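Local coordinates for Ras GTPase-activating-like protein (Schizosaccharomyces pombe, PDB 1P2X) that binds actin filaments through this calponin-homology domain and, as a component of the contractile F-actin ring, is required for ring construction at the division site, at residues C11-A16 with T33-L38; C108-S113 with P154-L159. All coordinates share one frame; numbering follows the deposited sequence.

Contact 1: residues C11-A16 with T33-L38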
ATOM      1  N   CYS A  11     -10.805  -4.573   0.386  1.00  9.00           N
ATOM      2  CA  CYS A  11     -11.320  -3.214   0.538  1.00  7.63           C
ATOM      3  C   CYS A  11     -10.203  -2.324   1.065  1.00  7.99           C
ATOM      4  O   CYS A  11     -10.063  -1.182   0.640  1.00  9.71           O
ATOM      5  CB  CYS A  11     -12.496  -3.161   1.510  1.00  9.68           C
ATOM      6  SG  CYS A  11     -14.011  -3.895   0.880  1.00 11.74           S
ATOM      7  N   ARG A  12      -9.403  -2.853   1.984  1.00  4.76           N
ATOM      8  CA  ARG A  12      -8.300  -2.087   2.531  1.00  6.02           C
ATOM      9  C   ARG A  12      -7.315  -1.734   1.422  1.00  8.77           C
ATOM     10  O   ARG A  12      -6.845  -0.595   1.339  1.00 12.28           O
ATOM     11  CB  ARG A  12      -7.601  -2.866   3.649  1.00  6.72           C
ATOM     12  CG  ARG A  12      -8.554  -3.378   4.762  1.00  5.88           C
ATOM     13  CD  ARG A  12      -9.110  -2.258   5.658  1.00  3.06           C
ATOM     14  NE  ARG A  12     -10.288  -1.576   5.115  1.00  5.33           N
ATOM     15  CZ  ARG A  12     -11.526  -2.055   5.158  1.00  5.66           C
ATOM     16  NH1 ARG A  12     -11.775  -3.232   5.720  1.00  7.55           N
ATOM     17  NH2 ARG A  12     -12.533  -1.343   4.669  1.00  4.92           N
ATOM     18  N   VAL A  13      -7.003  -2.707   0.569  1.00  9.81           N
ATOM     19  CA  VAL A  13      -6.088  -2.488  -0.549  1.00  8.07           C
ATOM     20  C   VAL A  13      -6.684  -1.468  -1.531  1.00  9.84           C
ATOM     21  O   VAL A  13      -5.983  -0.587  -2.034  1.00 10.56           O
ATOM     22  CB  VAL A  13      -5.786  -3.815  -1.310  1.00  9.83           C
ATOM     23  CG1 VAL A  13      -4.806  -3.560  -2.453  1.00 10.24           C
ATOM     24  CG2 VAL A  13      -5.222  -4.853  -0.366  1.00  6.70           C
ATOM     25  N   ASP A  14      -7.985  -1.585  -1.785  1.00  8.31           N
ATOM     26  CA  ASP A  14      -8.685  -0.675  -2.694  1.00  7.89           C
ATOM     27  C   ASP A  14      -8.637   0.771  -2.177  1.00  8.82           C
ATOM     28  O   ASP A  14      -8.423   1.712  -2.943  1.00  8.65           O
ATOM     29  CB  ASP A  14     -10.147  -1.120  -2.851  1.00  6.47           C
ATOM     30  CG  ASP A  14     -10.836  -0.451  -4.010  1.00  7.09           C
ATOM     31  OD1 ASP A  14     -11.800   0.325  -3.787  1.00  8.97           O
ATOM     32  OD2 ASP A  14     -10.438  -0.689  -5.174  1.00  9.73           O
ATOM     33  N   GLU A  15      -8.849   0.935  -0.876  1.00  6.28           N
ATOM     34  CA  GLU A  15      -8.827   2.250  -0.238  1.00  9.61           C
ATOM     35  C   GLU A  15      -7.448   2.921  -0.331  1.00  8.70           C
ATOM     36  O   GLU A  15      -7.349   4.114  -0.612  1.00  9.25           O
ATOM     37  CB  GLU A  15      -9.267   2.125   1.232  1.00  7.99           C
ATOM     38  CG  GLU A  15     -10.733   1.735   1.408  1.00  8.96           C
ATOM     39  CD  GLU A  15     -11.031   1.154   2.776  1.00 13.57           C
ATOM     40  OE1 GLU A  15     -10.107   1.107   3.619  1.00 16.23           O
ATOM     41  OE2 GLU A  15     -12.186   0.738   3.014  1.00 12.16           O
ATOM     42  N   ALA A  16      -6.394   2.147  -0.095  1.00 10.27           N
ATOM     43  CA  ALA A  16      -5.031   2.656  -0.184  1.00  9.72           C
ATOM     44  C   ALA A  16      -4.711   3.000  -1.646  1.00 10.95           C
ATOM     45  O   ALA A  16      -4.040   3.994  -1.919  1.00 10.11           O
ATOM     46  CB  ALA A  16      -4.036   1.611   0.342  1.00  9.31           C
ATOM     47  N   THR A  33      -4.147  -6.709  -8.236  1.00 10.85           N
ATOM     48  CA  THR A  33      -2.728  -6.786  -8.563  1.00 11.56           C
ATOM     49  C   THR A  33      -1.969  -5.554  -8.091  1.00 10.82           C
ATOM     50  O   THR A  33      -0.798  -5.379  -8.424  1.00 11.10           O
ATOM     51  CB  THR A  33      -2.530  -6.952 -10.074  1.00 11.48           C
ATOM     52  OG1 THR A  33      -3.243  -5.915 -10.759  1.00 18.30           O
ATOM     53  CG2 THR A  33      -3.099  -8.285 -10.542  1.00 13.98           C
ATOM     54  N   PHE A  34      -2.634  -4.707  -7.304  1.00 10.01           N
ATOM     55  CA  PHE A  34      -2.020  -3.469  -6.828  1.00  8.78           C
ATOM     56  C   PHE A  34      -0.846  -3.681  -5.870  1.00  8.27           C
ATOM     57  O   PHE A  34       0.173  -3.024  -6.009  1.00 10.63           O
ATOM     58  CB  PHE A  34      -3.070  -2.543  -6.185  1.00  9.35           C
ATOM     59  CG  PHE A  34      -2.512  -1.211  -5.740  1.00 11.12           C
ATOM     60  CD1 PHE A  34      -2.041  -0.294  -6.675  1.00 13.02           C
ATOM     61  CD2 PHE A  34      -2.447  -0.882  -4.389  1.00 10.89           C
ATOM     62  CE1 PHE A  34      -1.507   0.940  -6.269  1.00 17.24           C
ATOM     63  CE2 PHE A  34      -1.921   0.347  -3.974  1.00 13.54           C
ATOM     64  CZ  PHE A  34      -1.447   1.260  -4.916  1.00 13.61           C
ATOM     65  N   GLU A  35      -0.974  -4.579  -4.898  1.00  7.07           N
ATOM     66  CA  GLU A  35       0.141  -4.806  -3.980  1.00  8.63           C
ATOM     67  C   GLU A  35       1.402  -5.200  -4.720  1.00  9.07           C
ATOM     68  O   GLU A  35       2.484  -4.694  -4.429  1.00  9.39           O
ATOM     69  CB  GLU A  35      -0.169  -5.903  -2.975  1.00  9.68           C
ATOM     70  CG  GLU A  35      -1.323  -5.591  -2.076  1.00 10.54           C
ATOM     71  CD  GLU A  35      -1.935  -6.854  -1.541  1.00 12.64           C
ATOM     72  OE1 GLU A  35      -1.448  -7.349  -0.499  1.00 10.81           O
ATOM     73  OE2 GLU A  35      -2.887  -7.354  -2.185  1.00 13.35           O
ATOM     74  N   GLN A  36       1.262  -6.116  -5.669  1.00  9.55           N
ATOM     75  CA  GLN A  36       2.412  -6.576  -6.433  1.00 10.36           C
ATOM     76  C   GLN A  36       3.043  -5.466  -7.263  1.00 10.89           C
ATOM     77  O   GLN A  36       4.247  -5.496  -7.505  1.00 13.18           O
ATOM     78  CB  GLN A  36       2.024  -7.757  -7.338  1.00 12.00           C
ATOM     79  CG  GLN A  36       1.795  -9.089  -6.607  1.00  9.64           C
ATOM     80  CD  GLN A  36       3.072  -9.703  -6.047  1.00 11.43           C
ATOM     81  OE1 GLN A  36       4.108  -9.723  -6.712  1.00 15.75           O
ATOM     82  NE2 GLN A  36       2.998 -10.221  -4.827  1.00 11.36           N
ATOM     83  N   SER A  37       2.247  -4.488  -7.693  1.00 10.41           N
ATOM     84  CA  SER A  37       2.786  -3.397  -8.510  1.00 10.75           C
ATOM     85  C   SER A  37       3.638  -2.410  -7.713  1.00 10.01           C
ATOM     86  O   SER A  37       4.353  -1.597  -8.294  1.00 10.78           O
ATOM     87  CB  SER A  37       1.657  -2.637  -9.233  1.00 10.05           C
ATOM     88  OG  SER A  37       0.826  -1.936  -8.320  1.00  8.54           O
ATOM     89  N   LEU A  38       3.559  -2.474  -6.386  1.00 12.45           N
ATOM     90  CA  LEU A  38       4.318  -1.552  -5.547  1.00 11.56           C
ATOM     91  C   LEU A  38       5.702  -2.091  -5.238  1.00 10.51           C
ATOM     92  O   LEU A  38       6.548  -1.371  -4.721  1.00 12.55           O
ATOM     93  CB  LEU A  38       3.579  -1.266  -4.229  1.00  8.31           C
ATOM     94  CG  LEU A  38       2.206  -0.586  -4.237  1.00  7.16           C
ATOM     95  CD1 LEU A  38       1.638  -0.570  -2.804  1.00  7.08           C
ATOM     96  CD2 LEU A  38       2.296   0.827  -4.793  1.00  6.84           C
TER
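V13 carries the apolar part of this contact, meeting F34 with one methyl and E35 with both. Its CG1 sits anti to the backbone N (chi1 -179°) and meets the F34 ring at its edge, near the ring plane, 4.1 Å from F34 CD2; the two side chains run past each other in opposite directions. L38 CG, from the same segment as the ring, lies over one face of it, toward the rim, and K17 and I20 of helix 2-23 also touch F34. A16 adds a looser approach, with its C atom 4.5 Å from F34 CE2.

The second kind of contact is aliphatic against a charged chain. E35 runs extended beyond CG and crosses V13 at about a right angle; V13 CG1 is 4.0 Å from E35 CG, and V13 CG2 is 3.9 Å from E35 OE2. That oxygen gains nothing polar from the valine. Its charge is met by a salt bridge to R145, while E35 OE1 is hydrogen-bonded to Y9 OH.

Within 11-16 the side-chain polar bonding is the pair R12 and E15, which takes no part in the touch with 33-38. R12 grips E15 side-on, NE to OE1 at 3.1 Å and NH2 to OE2 at 2.7 Å, the first nearly straight at 172°. Both oxygens lie close to the guanidinium plane, which fixes its rotation, and E15 OE2 also accepts from S128 N.

No hydrogen bond joins the segments, and 169 Å² is buried between them. Helix 2-23 of the CH domain therefore meets the short helix 34-37 through van der Waals packing, and the buried E35 carboxylate, paired with R145 and Y9, is likely to remain ionised beside the valine methyls.

Contact 2: residues C108-S113 with P154-L159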
ATOM      1  N   CYS A 108       0.870   0.430   6.174  1.00  7.93           N
ATOM      2  CA  CYS A 108       1.699   1.612   6.280  1.00  8.36           C
ATOM      3  C   CYS A 108       1.071   2.760   5.492  1.00  9.60           C
ATOM      4  O   CYS A 108       1.028   3.905   5.968  1.00  8.93           O
ATOM      5  CB  CYS A 108       3.114   1.315   5.774  1.00 12.05           C
ATOM      6  SG  CYS A 108       4.200   2.763   5.735  1.00 12.73           S
ATOM      7  N   ILE A 109       0.555   2.458   4.302  1.00  8.69           N
ATOM      8  CA  ILE A 109      -0.064   3.485   3.465  1.00  8.20           C
ATOM      9  C   ILE A 109      -1.297   4.125   4.119  1.00 11.02           C
ATOM     10  O   ILE A 109      -1.524   5.329   3.985  1.00  8.38           O
ATOM     11  CB  ILE A 109      -0.448   2.910   2.091  1.00  9.56           C
ATOM     12  CG1 ILE A 109       0.828   2.604   1.291  1.00  9.36           C
ATOM     13  CG2 ILE A 109      -1.361   3.881   1.345  1.00  8.45           C
ATOM     14  CD1 ILE A 109       0.586   1.930  -0.028  1.00  8.91           C
ATOM     15  N   HIS A 110      -2.094   3.317   4.816  1.00  9.06           N
ATOM     16  CA  HIS A 110      -3.279   3.832   5.493  1.00  8.68           C
ATOM     17  C   HIS A 110      -2.853   4.788   6.623  1.00 10.37           C
ATOM     18  O   HIS A 110      -3.387   5.890   6.753  1.00  7.80           O
ATOM     19  CB  HIS A 110      -4.121   2.688   6.085  1.00  8.25           C
ATOM     20  CG  HIS A 110      -5.050   2.030   5.107  1.00  8.14           C
ATOM     21  ND1 HIS A 110      -6.414   1.984   5.301  1.00  7.14           N
ATOM     22  CD2 HIS A 110      -4.809   1.343   3.964  1.00  5.48           C
ATOM     23  CE1 HIS A 110      -6.975   1.299   4.320  1.00  8.24           C
ATOM     24  NE2 HIS A 110      -6.023   0.891   3.498  1.00  4.92           N
ATOM     25  N   ALA A 111      -1.884   4.358   7.428  1.00  7.83           N
ATOM     26  CA  ALA A 111      -1.409   5.155   8.556  1.00  9.13           C
ATOM     27  C   ALA A 111      -0.829   6.480   8.054  1.00 10.44           C
ATOM     28  O   ALA A 111      -1.101   7.541   8.620  1.00 10.67           O
ATOM     29  CB  ALA A 111      -0.361   4.377   9.346  1.00  8.21           C
ATOM     30  N   LEU A 112      -0.036   6.416   6.985  1.00 10.66           N
ATOM     31  CA  LEU A 112       0.524   7.624   6.395  1.00 10.62           C
ATOM     32  C   LEU A 112      -0.603   8.562   5.947  1.00 12.21           C
ATOM     33  O   LEU A 112      -0.559   9.761   6.217  1.00 13.15           O
ATOM     34  CB  LEU A 112       1.407   7.283   5.197  1.00 10.87           C
ATOM     35  CG  LEU A 112       2.063   8.476   4.488  1.00 10.89           C
ATOM     36  CD1 LEU A 112       3.082   9.113   5.434  1.00  9.67           C
ATOM     37  CD2 LEU A 112       2.738   8.034   3.182  1.00  8.15           C
ATOM     38  N   SER A 113      -1.616   8.019   5.275  1.00 10.08           N
ATOM     39  CA  SER A 113      -2.715   8.849   4.795  1.00 10.02           C
ATOM     40  C   SER A 113      -3.356   9.631   5.938  1.00 11.52           C
ATOM     41  O   SER A 113      -3.680  10.817   5.787  1.00  9.12           O
ATOM     42  CB  SER A 113      -3.789   8.012   4.096  1.00  8.85           C
ATOM     43  OG  SER A 113      -4.561   7.293   5.036  1.00 12.40           O
ATOM     44  N   PRO A 154      -2.577  -6.885   9.495  1.00 16.26           N
ATOM     45  CA  PRO A 154      -2.421  -5.780  10.451  1.00 15.79           C
ATOM     46  C   PRO A 154      -3.741  -5.229  10.998  1.00 14.79           C
ATOM     47  O   PRO A 154      -4.818  -5.538  10.500  1.00 12.06           O
ATOM     48  CB  PRO A 154      -1.648  -4.736   9.645  1.00 16.55           C
ATOM     49  CG  PRO A 154      -2.100  -4.974   8.257  1.00 21.68           C
ATOM     50  CD  PRO A 154      -2.129  -6.486   8.150  1.00 18.04           C
ATOM     51  N   ASN A 155      -3.646  -4.395  12.022  1.00 14.32           N
ATOM     52  CA  ASN A 155      -4.833  -3.833  12.646  1.00 14.59           C
ATOM     53  C   ASN A 155      -5.333  -2.529  12.004  1.00 14.72           C
ATOM     54  O   ASN A 155      -5.178  -1.453  12.584  1.00 15.23           O
ATOM     55  CB  ASN A 155      -4.570  -3.610  14.143  1.00 10.83           C
ATOM     56  CG  ASN A 155      -5.841  -3.389  14.926  1.00 10.86           C
ATOM     57  OD1 ASN A 155      -6.892  -3.121  14.351  1.00 12.34           O
ATOM     58  ND2 ASN A 155      -5.754  -3.500  16.255  1.00 10.60           N
ATOM     59  N   PHE A 156      -5.941  -2.631  10.818  1.00 14.02           N
ATOM     60  CA  PHE A 156      -6.488  -1.462  10.128  1.00 14.25           C
ATOM     61  C   PHE A 156      -7.585  -0.788  10.939  1.00 15.37           C
ATOM     62  O   PHE A 156      -7.728   0.432  10.914  1.00 14.67           O
ATOM     63  CB  PHE A 156      -7.105  -1.840   8.775  1.00 12.19           C
ATOM     64  CG  PHE A 156      -6.121  -2.342   7.773  1.00 14.72           C
ATOM     65  CD1 PHE A 156      -5.929  -3.712   7.604  1.00 12.18           C
ATOM     66  CD2 PHE A 156      -5.391  -1.451   6.989  1.00  9.20           C
ATOM     67  CE1 PHE A 156      -5.020  -4.197   6.671  1.00 11.64           C
ATOM     68  CE2 PHE A 156      -4.474  -1.921   6.049  1.00 13.47           C
ATOM     69  CZ  PHE A 156      -4.285  -3.301   5.889  1.00 13.55           C
ATOM     70  N   LYS A 157      -8.378  -1.595  11.633  1.00 16.36           N
ATOM     71  CA  LYS A 157      -9.522  -1.093  12.390  1.00 19.88           C
ATOM     72  C   LYS A 157      -9.155  -0.121  13.514  1.00 18.87           C
ATOM     73  O   LYS A 157      -9.940   0.762  13.843  1.00 18.63           O
ATOM     74  CB  LYS A 157     -10.322  -2.272  12.958  1.00 22.55           C
ATOM     75  CG  LYS A 157     -11.736  -1.923  13.362  1.00 25.56           C
ATOM     76  CD  LYS A 157     -12.478  -3.133  13.920  1.00 32.14           C
ATOM     77  CE  LYS A 157     -12.560  -4.274  12.909  1.00 36.78           C
ATOM     78  NZ  LYS A 157     -13.370  -5.426  13.419  1.00 37.41           N
ATOM     79  N   ALA A 158      -7.964  -0.278  14.082  1.00 18.76           N
ATOM     80  CA  ALA A 158      -7.506   0.577  15.175  1.00 20.38           C
ATOM     81  C   ALA A 158      -6.896   1.884  14.695  1.00 20.85           C
ATOM     82  O   ALA A 158      -6.338   2.636  15.488  1.00 22.26           O
ATOM     83  CB  ALA A 158      -6.490  -0.178  16.046  1.00 19.97           C
ATOM     84  N   LEU A 159      -6.970   2.149  13.395  1.00 22.07           N
ATOM     85  CA  LEU A 159      -6.426   3.392  12.867  1.00 22.95           C
ATOM     86  C   LEU A 159      -7.466   4.495  13.034  1.00 25.72           C
ATOM     87  O   LEU A 159      -8.565   4.406  12.478  1.00 28.22           O
ATOM     88  CB  LEU A 159      -6.057   3.248  11.387  1.00 20.19           C
ATOM     89  CG  LEU A 159      -4.935   2.290  10.982  1.00 19.76           C
ATOM     90  CD1 LEU A 159      -4.805   2.292   9.457  1.00 19.50           C
ATOM     91  CD2 LEU A 159      -3.627   2.696  11.627  1.00 16.39           C
TER
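A histidine ring takes the tilted edge of a phenylalanine over one face: H110 and F156 form a T-shaped (edge-to-face) pair between helix 102-117 of the calponin-homology fold and the chain's C-terminal end, which has no regular helix or strand here. The evidence is geometric. The ring centroids are 5.0 Å apart, the planes stand at 65°, and F156 CD2 lies 3.9 Å above the imidazole plane, over the ring centre. F156 CE2 comes equally near H110 CD2, so the phenyl presents the CD2–CE2 side of its ring. F156 CG lies anti to its carbonyl carbon (chi1 -66°), and this swings the phenyl toward the helix although its CB does not point there.

The imidazole is held by more than the stack. Its NE2 is hydrogen-bonded to R12 O in helix 2-23, E15 packs against it from the same helix, and L125 touches H110 from a loop. The ring thus bridges helix 2-23 and the C-terminal tail, with its polar end spent on the helix and a face given to F156. With the imidazole cut back to an alanine, the F156 edge would probably lose the face it packs on and R12 O its N-H donor.

L159 makes the remaining contact. Its methyl CD1 comes to 3.5 Å from H110 CB, a close apolar touch, and is also 4.1 Å from A111 N. The bend of the tail that brings F156 and L159 to the same helix includes an Asx motif, in which N155 OD1 accepts from A158 N at 3.1 Å; the donor stands above the carbonyl plane, 56° out of it. I106 and Y107 of helix 102-117 extend this surface, touching F156 and L159 respectively. The other L159 methyl, CD2, lies 4.3 Å from A111 CB.

Overall arrangement
The two contacts come in series along the chain, contact 1 closing before contact 2 opens, and their centres are about 13 Å apart. Contact 1 is the deeper, about 6 Å from the centre of the chain against about 10 Å for contact 2. They share no helix but meet directly where helix 2-23 lies against helix 102-117: A16 CB is 3.6 Å from I109 CG2. R12 also reaches across to the C-terminal tail, its CD 3.7 Å from F156 CG. Helix 2-23 therefore supplies one side of contact 1 and also packs against both members of contact 2, tying the beginning and end of this actin-binding domain construct together.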